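Local atomic coordinates of hydrolase, alpha/beta hydrolase FOLD family (Staphylococcus aureus, PDB entry 2XMZ), a protein that probably catalyses the loss of pyruvate that yields 2-succinyl-6-hydroxy-2,4-cyclohexadiene-1-carboxylate in menaquinone biosynthesis. Residues His23-Asp28 with Ala185-Asp190; Asp28-His33 with Leu177-His182. All coordinates share one frame; numbering follows the deposited sequence.

Interaction 1 of 2, residues His23-Asp28 with Ala185-Asp190; sequences HGFLSD and AKALRD
The backbones approach where F25 faces A187, with their CA atoms 8.3 Å apart, and no hydrogen bond joins the two segments. Residues 23-28 form the irregular loop that follows strand 17-22 in the alpha/beta hydrolase fold. The HG sequence of this loop is a familiar feature of the family, and the loop usually borders the oxyanion hole. Residues 185-190 belong to helix 181-191, one of the helices inserted between strands 110-114 and 210-215 to form the cap. The contact therefore joins core to cap, and F25 is the one side chain the loop contributes to it.

F25 CG is anti to the backbone N (chi1 -180°), which sends the ring out of the loop to the helix. L188 comes over one face of the ring. Its CD2 lies 4.0 Å from the ring centroid and 25° off the normal, a CH-pi contact displaced toward the rim. The two side chains cross at about a right angle. A187 takes a different place, with its CB at the ring edge, 4.3 Å from F25 CE1. Helix 181-191 thus touches both a face and the edge of one ring. W152 of helix 145-152 meets the same ring edge-to-face, and F148 and M92 also touch F25. The ring lies near the presumed Ser-His-Asp triad without touching it. Within the loop, H23 ND1 donates to G24 O at 2.8 Å, and the oxygen lies almost in the imidazole plane. The nearest approach across the contact is F25 CZ to L188 CG, at 3.6 Å.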
ATOM      1  N   HIS A  23       3.631   1.817   0.887  1.00 15.97           N
ATOM      2  CA  HIS A  23       2.784   2.619   1.765  1.00 16.93           C
ATOM      3  C   HIS A  23       1.507   3.053   1.031  1.00 17.17           C
ATOM      4  O   HIS A  23       1.305   2.717  -0.138  1.00 18.03           O
ATOM      5  CB  HIS A  23       3.559   3.877   2.181  1.00 17.41           C
ATOM      6  CG  HIS A  23       4.003   4.690   1.001  1.00 17.10           C
ATOM      7  ND1 HIS A  23       3.203   5.646   0.420  1.00 18.19           N
ATOM      8  CD2 HIS A  23       5.129   4.633   0.249  1.00 18.37           C
ATOM      9  CE1 HIS A  23       3.822   6.157  -0.630  1.00 17.95           C
ATOM     10  NE2 HIS A  23       4.993   5.557  -0.758  1.00 17.84           N
ATOM     11  N   GLY A  24       0.675   3.842   1.712  1.00 16.71           N
ATOM     12  CA  GLY A  24      -0.575   4.341   1.148  1.00 15.92           C
ATOM     13  C   GLY A  24      -0.480   5.814   0.733  1.00 15.68           C
ATOM     14  O   GLY A  24       0.563   6.459   0.916  1.00 15.68           O
ATOM     15  N   PHE A  25      -1.571   6.320   0.180  1.00 16.28           N
ATOM     16  CA  PHE A  25      -1.694   7.691  -0.279  1.00 16.67           C
ATOM     17  C   PHE A  25      -1.470   8.692   0.852  1.00 17.21           C
ATOM     18  O   PHE A  25      -1.882   8.451   2.000  1.00 18.26           O
ATOM     19  CB  PHE A  25      -3.068   7.904  -0.917  1.00 17.87           C
ATOM     20  CG  PHE A  25      -3.269   9.304  -1.426  1.00 18.36           C
ATOM     21  CD1 PHE A  25      -2.527   9.765  -2.513  1.00 19.23           C
ATOM     22  CD2 PHE A  25      -4.182  10.155  -0.823  1.00 18.79           C
ATOM     23  CE1 PHE A  25      -2.689  11.043  -2.995  1.00 19.63           C
ATOM     24  CE2 PHE A  25      -4.366  11.458  -1.297  1.00 20.67           C
ATOM     25  CZ  PHE A  25      -3.616  11.909  -2.390  1.00 20.90           C
ATOM     26  N   LEU A  26      -0.823   9.808   0.539  1.00 18.25           N
ATOM     27  CA  LEU A  26      -0.626  10.903   1.501  1.00 19.93           C
ATOM     28  C   LEU A  26       0.240  10.462   2.675  1.00 21.14           C
ATOM     29  O   LEU A  26       0.046  10.889   3.819  1.00 22.75           O
ATOM     30  CB  LEU A  26      -1.966  11.420   2.044  1.00 21.14           C
ATOM     31  CG  LEU A  26      -2.624  12.763   1.706  1.00 23.28           C
ATOM     32  CD1 LEU A  26      -3.654  13.100   2.793  1.00 23.09           C
ATOM     33  CD2 LEU A  26      -1.667  13.919   1.535  1.00 21.86           C
ATOM     34  N   SER A  27       1.195   9.595   2.394  1.00 20.94           N
ATOM     35  CA  SER A  27       2.004   8.998   3.436  1.00 21.50           C
ATOM     36  C   SER A  27       3.259   8.570   2.738  1.00 21.44           C
ATOM     37  O   SER A  27       3.462   8.917   1.578  1.00 21.73           O
ATOM     38  CB  SER A  27       1.272   7.791   4.042  1.00 21.48           C
ATOM     39  OG  SER A  27       2.088   7.088   4.971  1.00 23.70           O
ATOM     40  N   ASP A  28       4.133   7.859   3.443  1.00 20.77           N
ATOM     41  CA  ASP A  28       5.311   7.326   2.810  1.00 20.36           C
ATOM     42  C   ASP A  28       5.827   6.187   3.672  1.00 20.24           C
ATOM     43  O   ASP A  28       5.147   5.729   4.617  1.00 19.76           O
ATOM     44  CB  ASP A  28       6.384   8.423   2.545  1.00 20.24           C
ATOM     45  CG  ASP A  28       6.749   9.219   3.778  1.00 22.99           C
ATOM     46  OD1 ASP A  28       6.638  10.469   3.749  1.00 27.95           O
ATOM     47  OD2 ASP A  28       7.172   8.630   4.787  1.00 21.02           O
ATOM     48  N   ALA A 185      -1.502  15.656  -5.943  1.00 21.29           N
ATOM     49  CA  ALA A 185      -2.427  15.862  -7.058  1.00 22.60           C
ATOM     50  C   ALA A 185      -2.053  14.986  -8.261  1.00 22.32           C
ATOM     51  O   ALA A 185      -2.916  14.329  -8.844  1.00 22.12           O
ATOM     52  CB  ALA A 185      -2.463  17.350  -7.459  1.00 23.76           C
ATOM     53  N   LYS A 186      -0.762  14.947  -8.605  1.00 21.66           N
ATOM     54  CA  LYS A 186      -0.327  14.176  -9.729  1.00 20.98           C
ATOM     55  C   LYS A 186      -0.534  12.697  -9.435  1.00 20.36           C
ATOM     56  O   LYS A 186      -1.003  11.981 -10.297  1.00 20.27           O
ATOM     57  CB  LYS A 186       1.113  14.512 -10.140  1.00 21.74           C
ATOM     58  CG  LYS A 186       1.568  13.765 -11.404  1.00 20.59           C
ATOM     59  CD  LYS A 186       2.961  14.180 -11.831  1.00 22.82           C
ATOM     60  CE  LYS A 186       3.506  13.293 -12.970  1.00 22.54           C
ATOM     61  NZ  LYS A 186       2.627  13.331 -14.174  1.00 21.22           N
ATOM     62  N   ALA A 187      -0.201  12.243  -8.216  1.00 20.82           N
ATOM     63  CA  ALA A 187      -0.465  10.847  -7.827  1.00 21.74           C
ATOM     64  C   ALA A 187      -1.930  10.470  -8.062  1.00 22.02           C
ATOM     65  O   ALA A 187      -2.221   9.421  -8.657  1.00 23.24           O
ATOM     66  CB  ALA A 187      -0.060  10.586  -6.356  1.00 21.04           C
ATOM     67  N   LEU A 188      -2.844  11.309  -7.600  1.00 22.56           N
ATOM     68  CA  LEU A 188      -4.286  11.078  -7.838  1.00 23.54           C
ATOM     69  C   LEU A 188      -4.646  11.000  -9.317  1.00 24.40           C
ATOM     70  O   LEU A 188      -5.314  10.054  -9.743  1.00 24.25           O
ATOM     71  CB  LEU A 188      -5.143  12.143  -7.146  1.00 24.41           C
ATOM     72  CG  LEU A 188      -5.176  12.079  -5.611  1.00 24.29           C
ATOM     73  CD1 LEU A 188      -5.878  13.312  -5.045  1.00 24.99           C
ATOM     74  CD2 LEU A 188      -5.810  10.773  -5.097  1.00 25.09           C
ATOM     75  N   ARG A 189      -4.212  11.991 -10.102  1.00 25.15           N
ATOM     76  CA  ARG A 189      -4.545  12.001 -11.534  1.00 25.46           C
ATOM     77  C   ARG A 189      -3.944  10.823 -12.308  1.00 24.31           C
ATOM     78  O   ARG A 189      -4.587  10.300 -13.209  1.00 24.97           O
ATOM     79  CB  ARG A 189      -4.186  13.342 -12.202  1.00 26.96           C
ATOM     80  CG  ARG A 189      -4.771  14.589 -11.484  1.00 30.58           C
ATOM     81  CD  ARG A 189      -4.811  15.850 -12.342  1.00 36.99           C
ATOM     82  NE  ARG A 189      -4.592  17.075 -11.556  1.00 41.00           N
ATOM     83  CZ  ARG A 189      -5.537  17.930 -11.141  1.00 43.55           C
ATOM     84  NH1 ARG A 189      -6.845  17.732 -11.386  1.00 44.66           N
ATOM     85  NH2 ARG A 189      -5.169  18.996 -10.447  1.00 43.04           N
ATOM     86  N   ASP A 190      -2.716  10.424 -11.979  1.00 22.51           N
ATOM     87  CA  ASP A 190      -1.998   9.385 -12.738  1.00 22.09           C
ATOM     88  C   ASP A 190      -2.239   7.965 -12.251  1.00 21.41           C
ATOM     89  O   ASP A 190      -2.281   7.053 -13.056  1.00 22.23           O
ATOM     90  CB  ASP A 190      -0.485   9.631 -12.776  1.00 20.94           C
ATOM     91  CG  ASP A 190      -0.123  10.884 -13.509  1.00 22.22           C
ATOM     92  OD1 ASP A 190      -1.045  11.587 -13.960  1.00 22.74           O
ATOM     93  OD2 ASP A 190       1.077  11.167 -13.622  1.00 22.20           O
TER

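Interaction 2 of 2, residues Asp28-His33 with Leu177-His182; sequences DSRTYH and LSQSPH
Two side-chain hydrogen bonds cross this contact: Q179 NE2 donates to D28 OD1 at 2.8 Å, and R30 NH2 donates to S178 OG, also at 2.8 Å. Both loop partners belong to an Asx turn, in which D28 OD2 accepts from R30 N. R30 also grips the D28 carboxylate side-on, with NE on OD2 and NH2 on OD1 at 2.7 Å. Each carboxylate oxygen therefore has two donors. The NE bond is nearly straight (176°) and lies in the guanidinium plane. Q179 reaches OD1 differently, from above the carboxylate plane, and the amide and carboxylate planes are 64° apart. A bend in its chain (chi2 -49°) turns the amide to D28.

Q179 is held at both ends of its amide, since NE2 also bonds Q175 O and OE1 takes G54 N. S178 OG is bonded to Q175 O as well. The contact thus ties the part of the loop that runs on from D28 toward helix 36-40 to the link between cap helices 166-177 and 181-191 of the alpha/beta hydrolase. Beyond the bonds, the R30 and Q179 side chains run alongside in opposing senses. Q179 NE2 lies at the guanidinium edge, 3.7 Å from R30 NH2.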
ATOM      1  N   ASP A  28       4.133   7.859   3.443  1.00 20.77           N
ATOM      2  CA  ASP A  28       5.311   7.326   2.810  1.00 20.36           C
ATOM      3  C   ASP A  28       5.827   6.187   3.672  1.00 20.24           C
ATOM      4  O   ASP A  28       5.147   5.729   4.617  1.00 19.76           O
ATOM      5  CB  ASP A  28       6.384   8.423   2.545  1.00 20.24           C
ATOM      6  CG  ASP A  28       6.749   9.219   3.778  1.00 22.99           C
ATOM      7  OD1 ASP A  28       6.638  10.469   3.749  1.00 27.95           O
ATOM      8  OD2 ASP A  28       7.172   8.630   4.787  1.00 21.02           O
ATOM      9  N   SER A  29       7.049   5.774   3.373  1.00 19.99           N
ATOM     10  CA  SER A  29       7.663   4.633   4.040  1.00 20.45           C
ATOM     11  C   SER A  29       7.804   4.791   5.548  1.00 21.64           C
ATOM     12  O   SER A  29       7.935   3.791   6.255  1.00 21.67           O
ATOM     13  CB  SER A  29       9.014   4.358   3.429  1.00 20.91           C
ATOM     14  OG  SER A  29       8.818   3.847   2.114  1.00 22.10           O
ATOM     15  N   ARG A  30       7.794   6.033   6.037  1.00 22.21           N
ATOM     16  CA  ARG A  30       7.886   6.251   7.466  1.00 24.60           C
ATOM     17  C   ARG A  30       6.765   5.569   8.255  1.00 24.59           C
ATOM     18  O   ARG A  30       6.944   5.328   9.440  1.00 26.18           O
ATOM     19  CB  ARG A  30       7.902   7.740   7.823  1.00 25.19           C
ATOM     20  CG  ARG A  30       9.229   8.438   7.572  1.00 24.98           C
ATOM     21  CD  ARG A  30       9.042   9.929   7.758  1.00 26.79           C
ATOM     22  NE  ARG A  30       8.051  10.461   6.826  1.00 23.89           N
ATOM     23  CZ  ARG A  30       7.568  11.697   6.862  1.00 24.68           C
ATOM     24  NH1 ARG A  30       7.967  12.542   7.805  1.00 24.30           N
ATOM     25  NH2 ARG A  30       6.662  12.068   5.960  1.00 24.64           N
ATOM     26  N   THR A  31       5.621   5.306   7.622  1.00 23.82           N
ATOM     27  CA  THR A  31       4.512   4.585   8.254  1.00 24.76           C
ATOM     28  C   THR A  31       4.927   3.197   8.775  1.00 25.09           C
ATOM     29  O   THR A  31       4.277   2.656   9.675  1.00 26.42           O
ATOM     30  CB  THR A  31       3.278   4.456   7.309  1.00 24.42           C
ATOM     31  OG1 THR A  31       2.157   3.960   8.043  1.00 26.07           O
ATOM     32  CG2 THR A  31       3.562   3.508   6.129  1.00 22.38           C
ATOM     33  N   TYR A  32       6.005   2.631   8.222  1.00 24.03           N
ATOM     34  CA  TYR A  32       6.461   1.284   8.641  1.00 24.76           C
ATOM     35  C   TYR A  32       7.586   1.331   9.660  1.00 26.85           C
ATOM     36  O   TYR A  32       8.093   0.291  10.101  1.00 26.99           O
ATOM     37  CB  TYR A  32       6.857   0.472   7.419  1.00 22.78           C
ATOM     38  CG  TYR A  32       5.697   0.310   6.473  1.00 21.74           C
ATOM     39  CD1 TYR A  32       4.517  -0.298   6.899  1.00 21.59           C
ATOM     40  CD2 TYR A  32       5.760   0.796   5.181  1.00 19.74           C
ATOM     41  CE1 TYR A  32       3.432  -0.421   6.058  1.00 22.95           C
ATOM     42  CE2 TYR A  32       4.682   0.678   4.316  1.00 19.40           C
ATOM     43  CZ  TYR A  32       3.525   0.065   4.757  1.00 21.22           C
ATOM     44  OH  TYR A  32       2.457  -0.063   3.912  1.00 20.63           O
ATOM     45  N   HIS A  33       7.937   2.558  10.059  1.00 28.73           N
ATOM     46  CA  HIS A  33       9.057   2.842  10.974  1.00 31.55           C
ATOM     47  C   HIS A  33       9.174   1.905  12.169  1.00 32.41           C
ATOM     48  O   HIS A  33      10.224   1.299  12.398  1.00 33.26           O
ATOM     49  CB  HIS A  33       8.993   4.311  11.464  1.00 33.50           C
ATOM     50  CG  HIS A  33       7.796   4.630  12.327  1.00 37.75           C
ATOM     51  ND1 HIS A  33       6.496   4.545  11.871  1.00 39.19           N
ATOM     52  CD2 HIS A  33       7.713   5.034  13.619  1.00 41.57           C
ATOM     53  CE1 HIS A  33       5.666   4.891  12.838  1.00 42.88           C
ATOM     54  NE2 HIS A  33       6.379   5.188  13.912  1.00 44.97           N
ATOM     55  N   LEU A 177       1.017  16.081   6.199  1.00 27.61           N
ATOM     56  CA  LEU A 177       1.344  17.507   6.008  1.00 28.35           C
ATOM     57  C   LEU A 177       2.682  17.703   5.312  1.00 28.48           C
ATOM     58  O   LEU A 177       2.934  18.745   4.683  1.00 28.87           O
ATOM     59  CB  LEU A 177       1.330  18.251   7.349  1.00 30.59           C
ATOM     60  CG  LEU A 177      -0.035  18.406   8.055  1.00 31.10           C
ATOM     61  CD1 LEU A 177       0.110  19.110   9.415  1.00 31.44           C
ATOM     62  CD2 LEU A 177      -1.025  19.138   7.180  1.00 31.67           C
ATOM     63  N   SER A 178       3.554  16.704   5.420  1.00 27.54           N
ATOM     64  CA  SER A 178       4.870  16.819   4.813  1.00 27.78           C
ATOM     65  C   SER A 178       4.839  16.434   3.339  1.00 25.94           C
ATOM     66  O   SER A 178       5.810  16.653   2.625  1.00 25.80           O
ATOM     67  CB  SER A 178       5.877  15.952   5.541  1.00 28.29           C
ATOM     68  OG  SER A 178       5.606  14.605   5.240  1.00 27.86           O
ATOM     69  N   GLN A 179       3.725  15.878   2.869  1.00 23.59           N
ATOM     70  CA  GLN A 179       3.632  15.530   1.455  1.00 22.60           C
ATOM     71  C   GLN A 179       3.488  16.792   0.633  1.00 23.17           C
ATOM     72  O   GLN A 179       2.927  17.774   1.093  1.00 24.07           O
ATOM     73  CB  GLN A 179       2.462  14.569   1.184  1.00 20.82           C
ATOM     74  CG  GLN A 179       2.535  13.247   1.951  1.00 21.24           C
ATOM     75  CD  GLN A 179       3.898  12.559   1.833  1.00 22.87           C
ATOM     76  OE1 GLN A 179       4.468  12.475   0.741  1.00 24.18           O
ATOM     77  NE2 GLN A 179       4.415  12.053   2.963  1.00 21.19           N
ATOM     78  N   SER A 180       4.043  16.783  -0.569  1.00 23.34           N
ATOM     79  CA  SER A 180       3.902  17.910  -1.486  1.00 24.06           C
ATOM     80  C   SER A 180       2.513  17.867  -2.141  1.00 23.94           C
ATOM     81  O   SER A 180       2.175  16.865  -2.801  1.00 21.86           O
ATOM     82  CB  SER A 180       4.986  17.804  -2.543  1.00 24.91           C
ATOM     83  OG  SER A 180       4.849  18.841  -3.478  1.00 27.68           O
ATOM     84  N   PRO A 181       1.700  18.927  -1.958  1.00 23.78           N
ATOM     85  CA  PRO A 181       0.335  18.884  -2.532  1.00 24.49           C
ATOM     86  C   PRO A 181       0.280  18.742  -4.057  1.00 24.47           C
ATOM     87  O   PRO A 181      -0.579  18.013  -4.571  1.00 24.17           O
ATOM     88  CB  PRO A 181      -0.298  20.213  -2.088  1.00 25.30           C
ATOM     89  CG  PRO A 181       0.852  21.095  -1.670  1.00 26.17           C
ATOM     90  CD  PRO A 181       1.924  20.147  -1.155  1.00 25.28           C
ATOM     91  N   HIS A 182       1.195  19.398  -4.769  1.00 24.94           N
ATOM     92  CA  HIS A 182       1.273  19.242  -6.225  1.00 26.04           C
ATOM     93  C   HIS A 182       1.587  17.791  -6.630  1.00 24.55           C
ATOM     94  O   HIS A 182       1.008  17.256  -7.602  1.00 23.75           O
ATOM     95  CB  HIS A 182       2.221  20.292  -6.864  1.00 27.23           C
ATOM     96  CG  HIS A 182       3.678  19.949  -6.753  1.00 31.03           C
ATOM     97  ND1 HIS A 182       4.436  20.251  -5.639  1.00 34.98           N
ATOM     98  CD2 HIS A 182       4.515  19.323  -7.616  1.00 34.08           C
ATOM     99  CE1 HIS A 182       5.679  19.825  -5.821  1.00 33.82           C
ATOM    100  NE2 HIS A 182       5.754  19.260  -7.014  1.00 35.37           N
TER

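Overall arrangement
The two interactions are consecutive parts of one core-to-cap interface, with centres 9 Å apart. They share D28, which ends the first loop segment and begins the second. Interaction 2 is nested within the chain loop closed by interaction 1, and both use helix 181-191 or the turn leading into it. Interaction 1 is apolar and buried, and its F25 ring lies near the probable nucleophile elbow and the presumed triad of S91, D218 and H245. Interaction 2 is polar and only partly buried. They meet directly where L26 C lies 3.7 Å from Q179 CG, and where H23 CA lies 3.5 Å from Y32 OH.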